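Cellulosomal scaffoldin (Bacteroides cellulosolvens, PDB 1TYJ) carries cohesin modules, here a type-II cohesin, that probably bind dockerin modules and so help assemble the cellulosome. Local coordinates at residues A[42-47]-A[113-118]; A[1-6]-A[157-162]; A[65-70]-A[88-93]; A[32-37]-A[135-140]; A[119-124]-A[165-170]. One frame throughout, in Å; residues are numbered along the deposited sequence. Where two conformers were deposited one is given.

Contact 1: A[42-47]-A[113-118]; sequences TYLQPW and VTFKVI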
# COMPACT_ATOMS: atom_id res chain seq x y z
N THR A 42 -2.94 12.70 13.79
CA THR A 42 -3.87 13.11 14.85
C THR A 42 -4.89 12.01 15.14
O THR A 42 -5.29 11.83 16.29
CB THR A 42 -4.57 14.41 14.44
OG1 THR A 42 -3.58 15.42 14.27
CG2 THR A 42 -5.62 14.88 15.48
N TYR A 43 -5.31 11.27 14.11
CA TYR A 43 -6.43 10.34 14.25
C TYR A 43 -6.06 8.89 14.17
O TYR A 43 -6.81 8.05 14.65
CB TYR A 43 -7.51 10.63 13.20
CG TYR A 43 -8.06 12.03 13.35
CD1 TYR A 43 -7.63 13.06 12.50
CD2 TYR A 43 -8.97 12.33 14.37
CE1 TYR A 43 -8.13 14.38 12.65
CE2 TYR A 43 -9.46 13.62 14.53
CZ TYR A 43 -9.03 14.63 13.67
OH TYR A 43 -9.53 15.90 13.84
N LEU A 44 -4.93 8.59 13.51
CA LEU A 44 -4.61 7.20 13.12
C LEU A 44 -3.19 6.82 13.50
O LEU A 44 -2.25 7.61 13.37
CB LEU A 44 -4.76 7.04 11.58
CG LEU A 44 -6.20 7.24 11.09
CD1 LEU A 44 -6.15 7.35 9.59
CD2 LEU A 44 -7.11 6.03 11.48
N GLN A 45 -3.05 5.56 13.89
CA GLN A 45 -1.75 4.96 14.23
C GLN A 45 -1.59 3.62 13.51
O GLN A 45 -2.31 2.65 13.81
CB GLN A 45 -1.67 4.78 15.74
CG GLN A 45 -0.35 4.17 16.21
CD GLN A 45 -0.27 4.04 17.71
OE1 GLN A 45 0.68 4.52 18.31
NE2 GLN A 45 -1.24 3.37 18.31
N PRO A 46 -0.64 3.54 12.54
CA PRO A 46 -0.46 2.27 11.85
C PRO A 46 -0.18 1.14 12.85
O PRO A 46 0.62 1.32 13.77
CB PRO A 46 0.75 2.51 10.94
CG PRO A 46 0.74 4.05 10.71
CD PRO A 46 0.28 4.59 12.06
N TRP A 47 -0.80 -0.03 12.62
CA TRP A 47 -0.86 -1.09 13.62
C TRP A 47 -0.48 -2.41 13.02
O TRP A 47 -1.07 -2.83 12.03
CB TRP A 47 -2.28 -1.17 14.21
CG TRP A 47 -2.26 -1.92 15.51
CD1 TRP A 47 -2.57 -3.23 15.71
CD2 TRP A 47 -1.88 -1.38 16.77
NE1 TRP A 47 -2.42 -3.54 17.04
CE2 TRP A 47 -2.00 -2.42 17.71
CE3 TRP A 47 -1.48 -0.11 17.19
CZ2 TRP A 47 -1.70 -2.24 19.07
CZ3 TRP A 47 -1.16 0.08 18.54
CH2 TRP A 47 -1.28 -0.99 19.47
N VAL A 113 -2.73 -2.26 5.06
CA VAL A 113 -2.24 -1.47 6.18
C VAL A 113 -3.40 -1.25 7.12
O VAL A 113 -4.44 -0.72 6.74
CB VAL A 113 -1.73 -0.10 5.72
CG1 VAL A 113 -1.29 0.77 6.90
CG2 VAL A 113 -0.59 -0.24 4.73
N THR A 114 -3.24 -1.71 8.36
CA THR A 114 -4.24 -1.49 9.40
C THR A 114 -3.80 -0.30 10.23
O THR A 114 -2.60 -0.14 10.54
CB THR A 114 -4.37 -2.76 10.29
OG1 THR A 114 -4.75 -3.88 9.48
CG2 THR A 114 -5.40 -2.60 11.42
N PHE A 115 -4.79 0.52 10.62
CA PHE A 115 -4.60 1.66 11.51
C PHE A 115 -5.49 1.49 12.74
O PHE A 115 -6.63 1.01 12.62
CB PHE A 115 -5.05 2.95 10.82
CG PHE A 115 -4.30 3.27 9.56
CD1 PHE A 115 -4.74 2.81 8.32
CD2 PHE A 115 -3.19 4.12 9.60
CE1 PHE A 115 -4.04 3.16 7.13
CE2 PHE A 115 -2.50 4.45 8.44
CZ PHE A 115 -2.94 3.98 7.21
N LYS A 116 -4.97 1.85 13.91
CA LYS A 116 -5.80 1.98 15.10
C LYS A 116 -6.27 3.42 15.16
O LYS A 116 -5.49 4.36 14.95
CB LYS A 116 -5.05 1.56 16.39
CG LYS A 116 -5.84 1.82 17.68
CD LYS A 116 -5.00 1.60 18.95
CE LYS A 116 -4.78 0.13 19.22
NZ LYS A 116 -4.17 -0.07 20.60
N VAL A 117 -7.55 3.59 15.44
CA VAL A 117 -8.12 4.94 15.60
C VAL A 117 -7.80 5.44 17.00
O VAL A 117 -8.18 4.81 17.99
CB VAL A 117 -9.64 4.91 15.37
CG1 VAL A 117 -10.21 6.30 15.60
CG2 VAL A 117 -9.94 4.34 13.96
N ILE A 118 -7.09 6.57 17.05
CA ILE A 118 -6.59 7.13 18.34
C ILE A 118 -7.26 8.43 18.80
O ILE A 118 -6.98 8.90 19.90
CB ILE A 118 -5.05 7.29 18.35
CG1 ILE A 118 -4.60 8.26 17.25
CG2 ILE A 118 -4.42 5.91 18.21
CD1 ILE A 118 -3.24 8.90 17.49
O HOH W 1 -2.45 1.97 21.23
O HOH W 2 -0.85 -3.22 9.22
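Gln45 and Lys116 form the hydrogen-bonded pair at the middle of this antiparallel ladder, exchanging Gln45 N to Lys116 O (2.9 Å) and Lys116 N to Gln45 O (2.8 Å). Main-chain bonds continue on both sides, from Ile118 N to Tyr43 O, where the donor stands 41° above the carbonyl plane, and from Trp47 N to Thr114 O.

Charge and aromatic surface meet on the face that carries Trp47 and Lys116. The lysine leaves its backbone with CG anti to N (chi1 174°) and bends at chi3, running alongside the indole and laying its end over one face of the six-membered ring. CE is 3.6 Å from that ring's centroid and NZ 3.8 Å, a CH-pi and a cation-pi contact together. A water accepts from Lys116 NZ at 2.7 Å and only weakly from Gln45 NE2, while Trp47 NE1 is held by Asp52.

Apolar contacts occupy the other face. Leu44 CD2 lies 3.8 Å from Phe115 CB and also reaches Val117 CG2, while Pro46 CG approaches Phe115 CE2.

The pairing illustrates how a two-sided ladder builds a sandwich: Leu44 and Phe115 pack inward on Leu128 of strand 126-131 in the facing sheet, Pro46 on Leu86 of strand 85-92, and on the other flank strand 108-117 pairs with strand 17-25.

Contact 2: A[1-6]-A[157-162]; sequences GSVLTA and SAYKVV. With EDO (1,2-ethanediol), chain B.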
# COMPACT_ATOMS: atom_id res chain seq x y z
N GLY A 1 -4.53 0.41 -16.47
CA GLY A 1 -4.84 -0.26 -15.14
C GLY A 1 -4.92 0.75 -14.02
O GLY A 1 -4.98 1.97 -14.25
N SER A 2 -4.93 0.27 -12.79
CA SER A 2 -5.09 1.19 -11.66
C SER A 2 -4.45 0.63 -10.41
O SER A 2 -4.24 -0.57 -10.31
CB SER A 2 -6.58 1.44 -11.31
OG SER A 2 -7.31 0.25 -11.20
N VAL A 3 -4.12 1.52 -9.49
CA VAL A 3 -3.92 1.16 -8.09
C VAL A 3 -5.21 1.60 -7.42
O VAL A 3 -5.70 2.72 -7.64
CB VAL A 3 -2.72 1.92 -7.49
CG1 VAL A 3 -2.66 1.70 -5.97
CG2 VAL A 3 -1.43 1.49 -8.18
N LEU A 4 -5.80 0.71 -6.62
CA LEU A 4 -7.04 1.09 -5.95
C LEU A 4 -7.18 0.36 -4.64
O LEU A 4 -6.46 -0.61 -4.39
CB LEU A 4 -8.24 0.83 -6.86
CG LEU A 4 -8.63 -0.62 -7.12
CD1 LEU A 4 -9.96 -0.65 -7.89
CD2 LEU A 4 -7.60 -1.39 -7.90
N THR A 5 -8.09 0.85 -3.80
CA THR A 5 -8.16 0.36 -2.41
C THR A 5 -9.55 0.02 -1.94
O THR A 5 -10.54 0.41 -2.56
CB THR A 5 -7.52 1.38 -1.43
OG1 THR A 5 -8.32 2.59 -1.34
CG2 THR A 5 -6.11 1.74 -1.89
N ALA A 6 -9.59 -0.70 -0.81
CA ALA A 6 -10.86 -1.04 -0.16
C ALA A 6 -10.66 -0.83 1.32
O ALA A 6 -9.57 -1.10 1.86
CB ALA A 6 -11.24 -2.49 -0.42
N SER A 157 0.65 7.50 -17.96
CA SER A 157 -0.29 7.29 -19.03
C SER A 157 -0.75 5.83 -19.09
O SER A 157 -1.73 5.52 -19.77
CB SER A 157 0.31 7.76 -20.35
OG SER A 157 1.30 6.88 -20.79
N ALA A 158 -0.10 4.95 -18.33
CA ALA A 158 -0.41 3.51 -18.35
C ALA A 158 -1.39 3.10 -17.25
O ALA A 158 -2.08 2.04 -17.35
CB ALA A 158 0.85 2.71 -18.21
N TYR A 159 -1.40 3.89 -16.17
CA TYR A 159 -2.27 3.60 -15.04
C TYR A 159 -2.60 4.82 -14.23
O TYR A 159 -1.94 5.89 -14.34
CB TYR A 159 -1.71 2.48 -14.13
CG TYR A 159 -0.57 2.91 -13.26
CD1 TYR A 159 -0.77 3.21 -11.92
CD2 TYR A 159 0.73 2.98 -13.78
CE1 TYR A 159 0.30 3.56 -11.11
CE2 TYR A 159 1.82 3.36 -12.99
CZ TYR A 159 1.60 3.64 -11.66
OH TYR A 159 2.65 4.01 -10.87
N LYS A 160 -3.65 4.68 -13.44
CA LYS A 160 -4.10 5.76 -12.58
C LYS A 160 -4.11 5.29 -11.12
O LYS A 160 -4.22 4.10 -10.86
CB LYS A 160 -5.51 6.18 -12.95
CG LYS A 160 -6.58 5.15 -12.65
CD LYS A 160 -7.98 5.69 -12.95
CE LYS A 160 -8.88 4.64 -13.63
NZ LYS A 160 -9.59 3.73 -12.70
N VAL A 161 -3.99 6.22 -10.21
CA VAL A 161 -4.06 5.89 -8.78
C VAL A 161 -5.40 6.40 -8.26
O VAL A 161 -5.66 7.61 -8.27
CB VAL A 161 -2.87 6.53 -8.01
CG1 VAL A 161 -2.98 6.33 -6.49
CG2 VAL A 161 -1.55 6.00 -8.56
N VAL A 162 -6.25 5.49 -7.80
CA VAL A 162 -7.54 5.88 -7.22
C VAL A 162 -7.35 6.10 -5.73
O VAL A 162 -7.03 5.17 -5.00
CB VAL A 162 -8.62 4.85 -7.48
CG1 VAL A 162 -10.02 5.36 -6.95
CG2 VAL A 162 -8.68 4.52 -9.02
C1 EDO B . -0.68 -0.68 -16.79
O1 EDO B . -2.03 -1.02 -16.49
C2 EDO B . -0.38 -1.22 -18.17
O2 EDO B . -0.59 -2.64 -18.12
O HOH W 3 -8.94 3.62 -3.73
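Gly1 O and Tyr159 CB touch, 3.3 Å apart, just ahead of a short parallel ladder in which Ser2 pairs with Lys160 and Val3 with Val161. Gly1 O accepts from Lys160 N, Val3 N donates to Lys160 O at 2.9 Å, and Val3 O receives Val162 N at 2.8 Å. These last two donors stand nearly in line with the carbonyls they address. The terminal amino group joins in, Gly1 N lying 3.1 Å from Ala158 O in a hydrogen bond and 2.9 Å from O1 of a bound 1,2-ethanediol.

Side chains add a thinner layer. Tyr159 CG sits between the backbone N and the carbonyl carbon (chi1 75°), which sets the ring beside Val3, whose CG2 is 4.0 Å from Tyr159 CE1. Leu4 CB meets Val162 CB.

Further out, Tyr159 OH is hydrogen-bonded to Thr144 OG1, and Val3 packs on Leu146 and Phe131. Past the ladder a water donates to Val162 O, accepts from Thr5 N, 2.9 Å away, and is hydrogen-bonded to Thr5 OG1.

Backbone amides and carbonyls therefore carry the adhesion, with few side-chain groups involved: the register is fixed by main-chain bonds, and the apolar side of the ladder is turned to the core.

Contact 3: A[65-70]-A[88-93]; sequences TLLQGR and FGRLYM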
# COMPACT_ATOMS: atom_id res chain seq x y z
N THR A 65 -2.32 -11.12 -1.78
CA THR A 65 -2.18 -12.42 -2.43
C THR A 65 -1.14 -12.41 -3.56
O THR A 65 -0.63 -13.47 -3.95
CB THR A 65 -3.52 -12.91 -2.98
OG1 THR A 65 -3.98 -11.96 -3.91
CG2 THR A 65 -4.56 -12.97 -1.87
N LEU A 66 -0.86 -11.22 -4.13
CA LEU A 66 0.15 -11.13 -5.18
C LEU A 66 1.57 -11.02 -4.60
O LEU A 66 1.76 -10.75 -3.41
CB LEU A 66 -0.12 -9.88 -6.06
CG LEU A 66 -1.47 -9.88 -6.78
CD1 LEU A 66 -1.53 -8.73 -7.83
CD2 LEU A 66 -1.79 -11.23 -7.40
N LEU A 67 2.56 -11.23 -5.47
CA LEU A 67 3.98 -11.14 -5.05
C LEU A 67 4.31 -12.21 -4.01
O LEU A 67 5.18 -12.04 -3.15
CB LEU A 67 4.32 -9.72 -4.58
CG LEU A 67 4.02 -8.63 -5.63
CD1 LEU A 67 4.35 -7.24 -5.05
CD2 LEU A 67 4.77 -8.90 -6.95
N GLN A 68 3.62 -13.35 -4.11
CA GLN A 68 3.80 -14.45 -3.14
C GLN A 68 4.42 -15.68 -3.78
O GLN A 68 4.67 -16.65 -3.09
CB GLN A 68 2.48 -14.80 -2.43
CG GLN A 68 1.97 -13.61 -1.58
CD GLN A 68 2.95 -13.18 -0.47
OE1 GLN A 68 3.22 -11.98 -0.27
NE2 GLN A 68 3.45 -14.16 0.30
N GLY A 69 4.72 -15.59 -5.08
CA GLY A 69 5.44 -16.65 -5.78
C GLY A 69 6.90 -16.79 -5.33
O GLY A 69 7.49 -15.85 -4.76
N ARG A 70 7.50 -17.95 -5.64
CA ARG A 70 8.84 -18.26 -5.18
C ARG A 70 9.85 -17.72 -6.18
O ARG A 70 10.57 -18.50 -6.84
CB ARG A 70 9.03 -19.81 -5.09
CG ARG A 70 8.24 -20.52 -4.01
CD ARG A 70 9.05 -20.68 -2.75
NE ARG A 70 8.96 -19.49 -1.91
CZ ARG A 70 9.07 -19.47 -0.59
NH1 ARG A 70 9.27 -20.61 0.09
NH2 ARG A 70 8.96 -18.32 0.07
N PHE A 88 7.01 1.93 1.53
CA PHE A 88 7.35 0.51 1.53
C PHE A 88 7.15 -0.06 0.15
O PHE A 88 6.51 0.55 -0.73
CB PHE A 88 6.47 -0.26 2.55
CG PHE A 88 4.97 -0.11 2.30
CD1 PHE A 88 4.27 -1.12 1.58
CD2 PHE A 88 4.26 1.01 2.77
CE1 PHE A 88 2.89 -1.01 1.34
CE2 PHE A 88 2.89 1.15 2.51
CZ PHE A 88 2.20 0.15 1.81
N GLY A 89 7.65 -1.27 -0.06
CA GLY A 89 7.50 -1.86 -1.38
C GLY A 89 7.85 -3.33 -1.30
O GLY A 89 8.43 -3.81 -0.30
N ARG A 90 7.54 -4.04 -2.38
CA ARG A 90 7.88 -5.45 -2.50
C ARG A 90 8.03 -5.77 -3.97
O ARG A 90 7.28 -5.27 -4.82
CB ARG A 90 6.79 -6.33 -1.87
CG ARG A 90 7.08 -7.85 -1.98
CD ARG A 90 6.08 -8.61 -1.09
NE ARG A 90 6.14 -10.06 -1.31
CZ ARG A 90 6.86 -10.89 -0.54
NH1 ARG A 90 7.60 -10.43 0.47
NH2 ARG A 90 6.82 -12.21 -0.79
N LEU A 91 9.04 -6.57 -4.29
CA LEU A 91 9.28 -6.92 -5.70
C LEU A 91 9.90 -8.29 -5.85
O LEU A 91 10.57 -8.78 -4.94
CB LEU A 91 10.13 -5.86 -6.38
CG LEU A 91 11.50 -5.66 -5.80
CD1 LEU A 91 12.58 -6.56 -6.38
CD2 LEU A 91 11.88 -4.18 -6.02
N TYR A 92 9.65 -8.90 -7.00
CA TYR A 92 10.31 -10.15 -7.30
C TYR A 92 11.69 -9.83 -7.85
O TYR A 92 11.80 -9.08 -8.84
CB TYR A 92 9.54 -10.87 -8.37
CG TYR A 92 8.25 -11.54 -7.97
CD1 TYR A 92 7.15 -11.48 -8.82
CD2 TYR A 92 8.15 -12.26 -6.77
CE1 TYR A 92 5.95 -12.18 -8.50
CE2 TYR A 92 6.94 -12.96 -6.43
CZ TYR A 92 5.85 -12.88 -7.31
OH TYR A 92 4.67 -13.52 -7.07
N MET A 93 12.73 -10.40 -7.26
CA MET A 93 14.10 -10.16 -7.80
C MET A 93 14.43 -11.14 -8.94
O MET A 93 15.14 -10.79 -9.89
CB MET A 93 15.16 -10.24 -6.70
CG MET A 93 15.01 -9.19 -5.62
SD MET A 93 16.41 -9.19 -4.45
CE MET A 93 16.06 -10.70 -3.60
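Leu67 O lies at the edge of the Arg90 guanidinium, only 4° out of its plane, and takes both NE and NH2 side-on at 2.9 Å from each. Over one face of the same guanidinium stands the Gln68 amide, its OE1 3.6 Å from Arg90 NE and its plane nearly parallel, 10° away. The second flat group is the Tyr92 ring: Leu67 CD2 sits over one face, offset toward the rim and 3.8 Å from CE1.

Arg90 reaches the loop fully stretched, with CG anti to the backbone N (chi1 179°) and the chain extended to NE. Tyr92 OH accepts from Gly69 N at 2.9 Å and is also hydrogen-bonded to Glu105, whose carboxylate holds Leu67 N as well. Arg90 NH1 has a salt bridge to Asp75. A leucine in place of Arg90 would probably leave Leu67 O without its two donors, Asp75 without its positive mate and the loop freer to shift.

Here an irregular connection is pinned by side chains of a strand. Loop 65-70 carries the chain from strand 62-63 in one sheet to strand 73-77 in the other, a connection between the two sheets of this cohesin beta-sandwich, anchored on strand 85-92 by Arg90 and Tyr92.

Contact 4: A[32-37]-A[135-140]; sequences GYQFNI and SSMNNA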
# COMPACT_ATOMS: atom_id res chain seq x y z
N GLY A 32 6.23 -5.90 -9.11
CA GLY A 32 6.61 -5.21 -7.89
C GLY A 32 6.11 -3.79 -7.81
O GLY A 32 5.69 -3.21 -8.81
N TYR A 33 6.15 -3.24 -6.61
CA TYR A 33 5.65 -1.85 -6.40
C TYR A 33 6.48 -1.18 -5.34
O TYR A 33 7.18 -1.84 -4.55
CB TYR A 33 4.17 -1.83 -5.94
CG TYR A 33 4.03 -2.34 -4.51
CD1 TYR A 33 4.09 -1.45 -3.44
CD2 TYR A 33 3.94 -3.71 -4.23
CE1 TYR A 33 4.06 -1.89 -2.11
CE2 TYR A 33 3.89 -4.17 -2.88
CZ TYR A 33 3.97 -3.25 -1.84
OH TYR A 33 3.91 -3.66 -0.53
N GLN A 34 6.35 0.14 -5.30
CA GLN A 34 6.77 0.93 -4.13
C GLN A 34 5.71 2.01 -3.94
O GLN A 34 5.29 2.65 -4.93
CB GLN A 34 8.14 1.57 -4.35
CG GLN A 34 8.69 2.13 -3.03
CD GLN A 34 10.08 2.69 -3.16
OE1 GLN A 34 10.95 2.07 -3.73
NE2 GLN A 34 10.30 3.86 -2.58
N PHE A 35 5.31 2.23 -2.69
CA PHE A 35 4.30 3.24 -2.35
C PHE A 35 4.82 4.24 -1.33
O PHE A 35 5.59 3.85 -0.44
CB PHE A 35 3.06 2.60 -1.72
CG PHE A 35 2.30 1.67 -2.63
CD1 PHE A 35 1.68 0.53 -2.09
CD2 PHE A 35 2.21 1.91 -4.03
CE1 PHE A 35 0.95 -0.30 -2.90
CE2 PHE A 35 1.49 1.04 -4.84
CZ PHE A 35 0.85 -0.06 -4.28
N ASN A 36 4.41 5.51 -1.48
CA ASN A 36 4.58 6.52 -0.45
C ASN A 36 3.16 6.96 -0.08
O ASN A 36 2.42 7.46 -0.94
CB ASN A 36 5.38 7.71 -0.99
CG ASN A 36 5.83 8.63 0.12
OD1 ASN A 36 5.25 9.71 0.35
ND2 ASN A 36 6.80 8.16 0.88
N ILE A 37 2.78 6.75 1.18
CA ILE A 37 1.38 6.97 1.66
C ILE A 37 1.36 7.89 2.85
O ILE A 37 2.14 7.74 3.79
CB ILE A 37 0.70 5.62 2.01
CG1 ILE A 37 0.64 4.73 0.78
CG2 ILE A 37 -0.68 5.84 2.69
CD1 ILE A 37 0.06 3.30 1.05
N SER A 135 9.55 10.94 -0.54
CA SER A 135 10.55 9.90 -0.72
C SER A 135 11.72 10.36 -1.58
O SER A 135 12.18 11.50 -1.49
CB SER A 135 9.86 8.69 -1.37
OG SER A 135 9.03 9.12 -2.47
N SER A 136 12.21 9.45 -2.41
CA SER A 136 13.21 9.76 -3.42
C SER A 136 12.75 8.96 -4.64
O SER A 136 13.56 8.46 -5.43
CB SER A 136 14.60 9.31 -2.94
OG SER A 136 14.82 9.60 -1.56
N MET A 137 11.43 8.81 -4.77
CA MET A 137 10.83 7.99 -5.83
C MET A 137 10.77 8.79 -7.12
O MET A 137 9.80 9.53 -7.36
CB MET A 137 9.43 7.49 -5.42
CG MET A 137 9.34 6.67 -4.11
SD MET A 137 7.77 5.79 -3.80
CE MET A 137 6.64 6.93 -4.58
N ASN A 138 11.79 8.68 -7.97
CA ASN A 138 11.76 9.43 -9.23
C ASN A 138 10.84 8.84 -10.29
O ASN A 138 10.78 7.63 -10.49
CB ASN A 138 13.15 9.72 -9.79
CG ASN A 138 13.63 11.14 -9.47
OD1 ASN A 138 14.01 11.45 -8.33
ND2 ASN A 138 13.61 12.02 -10.49
N ASN A 139 10.11 9.73 -10.97
CA ASN A 139 9.15 9.32 -11.98
C ASN A 139 7.94 8.62 -11.35
O ASN A 139 7.24 7.89 -12.06
CB ASN A 139 9.74 8.35 -13.02
CG ASN A 139 11.17 8.68 -13.44
OD1 ASN A 139 11.39 9.55 -14.27
ND2 ASN A 139 12.14 7.92 -12.91
N ALA A 140 7.71 8.80 -10.04
CA ALA A 140 6.55 8.15 -9.42
C ALA A 140 5.26 8.68 -10.03
O ALA A 140 5.23 9.80 -10.55
CB ALA A 140 6.54 8.32 -7.91
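Met137 reaches from its loop onto strand 32-37 and packs against Gln34 and Asn36, two side chains on the same face of the strand. This is the tight part. Gln34, with CG anti to its backbone N (chi1 -168°) and the chain extended, brings NE2 to 3.3 Å from Met137 CG and 3.4 Å from SD. The thioether then bends at chi3, which turns the methyl toward Asn36, the next residue on this face of the strand: Met137 CE comes to 3.9 Å from Asn36 CB. Gln34 NE2 also has a weak hydrogen bond to Asn87 on strand 85-92. With a serine at Met137, the strand face at Gln34 and Asn36 would probably lose its apolar cover, and the Gln34 amide would be freer to turn.

The outer side is looser. Ser135 merely brushes Asn36, and its OG takes Met137 N in a weak bond of 3.3 Å. Beyond the methionine the chain folds in a type II turn from Met137 to Ala140, closed by a weak bond from Ala140 N to Met137 O, with Asn138 and Asn139 on the exposed outside.

As a worked case of a loop folding back on its own sheet, 135-140 joins strand 126-131 to strand 144-148, both antiparallel partners of strand 30-38. Met137 also touches Met145, while Phe35 points the opposite way, its ring edge-to-face with that of Phe131.

Contact 5: A[119-124]-A[165-170]; sequences KEIPAE and GLIYPK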
# COMPACT_ATOMS: atom_id res chain seq x y z
N LYS A 119 -8.15 8.99 17.97
CA LYS A 119 -8.94 10.14 18.37
C LYS A 119 -10.24 10.08 17.60
O LYS A 119 -10.23 9.62 16.46
CB LYS A 119 -8.21 11.44 18.03
CG LYS A 119 -8.89 12.71 18.54
CD LYS A 119 -7.98 13.87 18.23
CE LYS A 119 -8.64 15.21 18.45
NZ LYS A 119 -8.68 15.46 19.86
N GLU A 120 -11.33 10.54 18.21
CA GLU A 120 -12.63 10.55 17.55
C GLU A 120 -12.58 11.22 16.16
O GLU A 120 -12.10 12.34 16.01
CB GLU A 120 -13.67 11.23 18.45
CG GLU A 120 -15.09 11.22 17.86
CD GLU A 120 -16.10 11.95 18.74
OE1 GLU A 120 -15.91 12.02 19.98
OE2 GLU A 120 -17.10 12.45 18.18
N ILE A 121 -13.07 10.50 15.16
CA ILE A 121 -13.11 11.06 13.78
C ILE A 121 -14.18 12.14 13.71
O ILE A 121 -15.29 11.95 14.20
CB ILE A 121 -13.42 9.95 12.74
CG1 ILE A 121 -12.47 8.74 12.91
CG2 ILE A 121 -13.43 10.52 11.29
CD1 ILE A 121 -10.97 9.09 12.86
N PRO A 122 -13.86 13.28 13.08
CA PRO A 122 -14.84 14.38 12.91
C PRO A 122 -16.04 13.89 12.09
O PRO A 122 -15.89 13.02 11.23
CB PRO A 122 -14.07 15.40 12.09
CG PRO A 122 -12.62 15.03 12.18
CD PRO A 122 -12.55 13.58 12.48
N ALA A 123 -17.23 14.47 12.33
CA ALA A 123 -18.47 14.05 11.64
C ALA A 123 -18.34 14.04 10.11
O ALA A 123 -18.92 13.17 9.48
CB ALA A 123 -19.66 14.93 12.05
N GLU A 124 -17.57 14.97 9.54
CA GLU A 124 -17.45 15.03 8.07
C GLU A 124 -16.53 13.92 7.50
O GLU A 124 -16.41 13.79 6.25
CB GLU A 124 -16.91 16.39 7.62
CG GLU A 124 -15.45 16.70 8.03
CD GLU A 124 -15.34 17.35 9.41
OE1 GLU A 124 -14.25 17.89 9.66
OE2 GLU A 124 -16.31 17.34 10.22
N GLY A 165 -10.88 6.21 0.07
CA GLY A 165 -12.06 6.92 0.57
C GLY A 165 -11.98 7.31 2.04
O GLY A 165 -10.91 7.25 2.69
N LEU A 166 -13.14 7.75 2.55
CA LEU A 166 -13.20 8.30 3.89
C LEU A 166 -13.58 7.29 4.97
O LEU A 166 -14.20 6.25 4.69
CB LEU A 166 -14.25 9.43 3.92
CG LEU A 166 -14.17 10.53 2.87
CD1 LEU A 166 -15.06 11.72 3.33
CD2 LEU A 166 -12.84 11.00 2.50
N ILE A 167 -13.23 7.63 6.20
CA ILE A 167 -13.75 6.95 7.37
C ILE A 167 -14.51 7.99 8.21
O ILE A 167 -14.26 9.21 8.12
CB ILE A 167 -12.61 6.27 8.20
CG1 ILE A 167 -11.54 7.28 8.61
CG2 ILE A 167 -12.03 5.09 7.38
CD1 ILE A 167 -10.55 6.77 9.72
N TYR A 168 -15.44 7.47 9.00
CA TYR A 168 -16.39 8.28 9.76
C TYR A 168 -16.50 7.76 11.18
O TYR A 168 -16.23 6.58 11.43
CB TYR A 168 -17.75 8.13 9.11
CG TYR A 168 -17.80 8.58 7.66
CD1 TYR A 168 -17.72 7.65 6.62
CD2 TYR A 168 -17.95 9.94 7.34
CE1 TYR A 168 -17.76 8.08 5.29
CE2 TYR A 168 -17.99 10.35 6.03
CZ TYR A 168 -17.92 9.43 5.01
OH TYR A 168 -17.98 9.88 3.69
N PRO A 169 -16.93 8.63 12.11
CA PRO A 169 -17.13 8.15 13.48
C PRO A 169 -18.37 7.27 13.63
O PRO A 169 -19.38 7.50 12.94
CB PRO A 169 -17.33 9.45 14.28
CG PRO A 169 -17.96 10.42 13.25
CD PRO A 169 -17.23 10.07 11.96
N LYS A 170 -18.31 6.29 14.53
CA LYS A 170 -19.51 5.57 14.93
C LYS A 170 -20.44 6.51 15.69
O LYS A 170 -21.66 6.40 15.61
CB LYS A 170 -19.13 4.40 15.83
CG LYS A 170 -19.05 3.09 15.11
CD LYS A 170 -18.20 2.11 15.88
CE LYS A 170 -18.29 0.68 15.35
NZ LYS A 170 -17.38 -0.25 16.11
OXT LYS A 170 -19.95 7.42 16.36
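Ile121 and Pro169 bury the most surface here, and each meets the backbone of the other's segment as well as its side chain. The proline ring leans on two successive carbonyls: Pro169 CG is 3.2 Å from Ile121 O, and CD is 3.3 Å from Pro122 O. In return Ile121 CG2, anti to its backbone N, touches Pro169 CD at 3.9 Å and Ile167 O at 3.5 Å.

The other branch of Ile121 goes inward. Its CD1 meets Ile167 CD1 at 3.9 Å, the two side chains crossing at about a right angle, and both also pack on Ile126. Toward the surface the contact thins out: Ala123 O lies at the edge of the Tyr168 ring, near its plane, and Glu124 O comes 3.8 Å from Tyr168 CE2.

Fitted carbon against carbonyl, the arrangement is a sheet-to-sheet connection of the beta-sandwich packed against the C-terminal strand: loop 119-124 passes from strand 108-117 in one sheet to strand 126-131 in the other, and strand 166-169 pairs antiparallel with the latter and parallel with strand 11-12.

From the N terminus, residues 1-6 open the widest loop, which contact 2 closes at 157-162. Within it contact 4 opens at 32-37, contact 1 at 42-47 and contact 3 at 65-70; they close in reverse order, at 88-93, 113-118 and 135-140, so the four nest one within another. Contact 5 opens at 119-124, after contact 1 has closed, and ends at 165-170, crossing contacts 4 and 2. Contacts 1 and 2 pair strands of one sheet, whereas contacts 3, 4 and 5 involve strands of the other. Strands 30-38 and 85-92 join contacts 3 and 4, and Tyr43 packs on loop 119-124 to link contacts 1 and 5.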